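Long-range contact in VirK protein (Legionella pneumophila, PDB 5XTA), which is of unknown biochemical function but belongs to the VirK family, adopts a novel fold and is probably linked to type II secretion: residues Thr6-Val11 against Ile50-Val55. The protein carries 3 engineered substitutions. Sequence-based numbering, arbitrary orientation.
Sequences TFQNIV and IGDSRV. Engineered in segment 50-55: Ile-50 (natural residue Val).
Phe-7 reaches from the first turn of its helix to the backbone of the hairpin turn that runs through Asp-52, Ser-53 and Arg-54. The ring stretches out from the helix because chi1 (179°) sets CG opposite the backbone N, and its far end does the touching: CE2 lies 3.3 Å from the carbonyl O of Asp-52 and CZ 3.6 Å from Ser-53 C, both oblique to the ring. The apolar part centres on one methyl, Val-55 CG2, which meets Phe-7 CE1 at 3.7 Å and, from neighbouring positions on the helix, Ile-10 CG2 and Val-11 CG2, each at 4.1 Å.

On the solvent-exposed side the Gln-8 amide and the Asp-52 carboxylate lie nearly coplanar, 19° apart, but OE1 and OD2 stay at 3.8 Å, two acceptors in loose contact. The amide is held instead from its own helix, where NE2 hydrogen-bonds to OD1 of Asp-12.

Within the segments, Thr-6 is the N-cap, its OG1 accepting from Asn-9 N at 3.0 Å, while a classic beta bulge sets Ser-53 and Arg-54 together opposite Ile-50, whose carbonyl O accepts from both backbone N atoms.

The contact lays helix 7-15 over the hairpin joining strands 46-50 and 54-63 at one side of the six-stranded antiparallel sheet. Phe-7 and Ile-10 also touch Leu-82 of strand 74-83, and Val-11 touches Val-49. Beyond engineered Ile-50, the sheet continues into a strand of the second subunit.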
# COMPACT_ATOMS: atom_id res chain seq x y z
N THR A 6 17.15 18.94 -4.39
CA THR A 6 16.64 20.28 -4.18
C THR A 6 15.12 20.20 -4.09
O THR A 6 14.54 19.25 -4.56
CB THR A 6 17.03 21.24 -5.32
OG1 THR A 6 16.33 20.89 -6.52
CG2 THR A 6 18.59 21.26 -5.57
N PHE A 7 14.51 21.21 -3.49
CA PHE A 7 13.07 21.30 -3.44
C PHE A 7 12.45 21.25 -4.83
O PHE A 7 11.48 20.54 -5.02
CB PHE A 7 12.63 22.53 -2.68
CG PHE A 7 11.15 22.69 -2.61
CD1 PHE A 7 10.41 22.10 -1.58
CD2 PHE A 7 10.47 23.43 -3.57
CE1 PHE A 7 9.03 22.27 -1.50
CE2 PHE A 7 9.08 23.59 -3.52
CZ PHE A 7 8.37 23.01 -2.48
N GLN A 8 13.04 21.96 -5.80
CA GLN A 8 12.58 21.90 -7.19
C GLN A 8 12.71 20.50 -7.80
O GLN A 8 11.87 20.10 -8.60
CB GLN A 8 13.32 22.91 -8.08
CG GLN A 8 12.67 23.12 -9.45
CD GLN A 8 11.25 23.67 -9.33
OE1 GLN A 8 11.00 24.62 -8.60
NE2 GLN A 8 10.31 23.03 -10.00
N ASN A 9 13.77 19.75 -7.47
CA ASN A 9 13.91 18.40 -7.97
C ASN A 9 12.72 17.58 -7.49
O ASN A 9 12.24 16.72 -8.19
CB ASN A 9 15.19 17.72 -7.47
CG ASN A 9 16.48 18.26 -8.14
OD1 ASN A 9 16.46 18.78 -9.26
ND2 ASN A 9 17.58 18.08 -7.48
N ILE A 10 12.30 17.80 -6.26
CA ILE A 10 11.25 16.96 -5.65
C ILE A 10 9.91 17.26 -6.29
O ILE A 10 9.18 16.35 -6.63
CB ILE A 10 11.17 17.19 -4.12
CG1 ILE A 10 12.45 16.68 -3.45
CG2 ILE A 10 9.92 16.53 -3.52
CD1 ILE A 10 12.67 17.19 -2.03
N VAL A 11 9.58 18.55 -6.40
CA VAL A 11 8.39 19.04 -7.09
C VAL A 11 8.35 18.50 -8.51
O VAL A 11 7.32 17.99 -8.94
CB VAL A 11 8.36 20.58 -7.03
CG1 VAL A 11 7.37 21.18 -8.03
CG2 VAL A 11 8.06 21.02 -5.60
N ILE A 50 1.79 21.96 -2.56
CA ILE A 50 0.87 23.04 -2.26
C ILE A 50 1.51 24.34 -2.71
O ILE A 50 2.60 24.70 -2.22
CB ILE A 50 0.57 23.20 -0.76
CG1 ILE A 50 0.28 21.87 -0.09
CG2 ILE A 50 -0.60 24.17 -0.56
CD1 ILE A 50 -0.96 21.20 -0.61
N GLY A 51 0.83 25.04 -3.62
CA GLY A 51 1.37 26.27 -4.20
C GLY A 51 2.60 25.78 -4.93
O GLY A 51 2.61 24.66 -5.46
N ASP A 52 3.66 26.56 -4.94
CA ASP A 52 4.95 26.00 -5.32
C ASP A 52 5.86 26.06 -4.10
O ASP A 52 7.07 26.13 -4.23
CB ASP A 52 5.53 26.73 -6.54
CG ASP A 52 6.33 25.80 -7.45
OD1 ASP A 52 5.72 24.86 -8.03
OD2 ASP A 52 7.55 25.98 -7.57
N SER A 53 5.27 25.99 -2.90
CA SER A 53 6.00 26.32 -1.69
C SER A 53 6.15 25.20 -0.65
O SER A 53 6.99 25.32 0.25
CB SER A 53 5.34 27.52 -1.03
OG SER A 53 4.20 27.14 -0.28
N ARG A 54 5.33 24.16 -0.74
CA ARG A 54 5.29 23.10 0.26
C ARG A 54 5.01 21.77 -0.41
O ARG A 54 4.19 21.71 -1.33
CB ARG A 54 4.17 23.36 1.29
CG ARG A 54 4.62 24.03 2.56
CD ARG A 54 3.52 24.09 3.62
NE ARG A 54 2.16 24.41 3.13
CZ ARG A 54 1.03 23.77 3.45
NH1 ARG A 54 1.01 22.70 4.25
NH2 ARG A 54 -0.13 24.21 2.95
N VAL A 55 5.67 20.71 0.09
CA VAL A 55 5.36 19.33 -0.25
C VAL A 55 4.85 18.65 1.00
O VAL A 55 5.50 18.74 2.08
CB VAL A 55 6.61 18.58 -0.72
CG1 VAL A 55 6.34 17.08 -0.88
CG2 VAL A 55 7.11 19.16 -2.02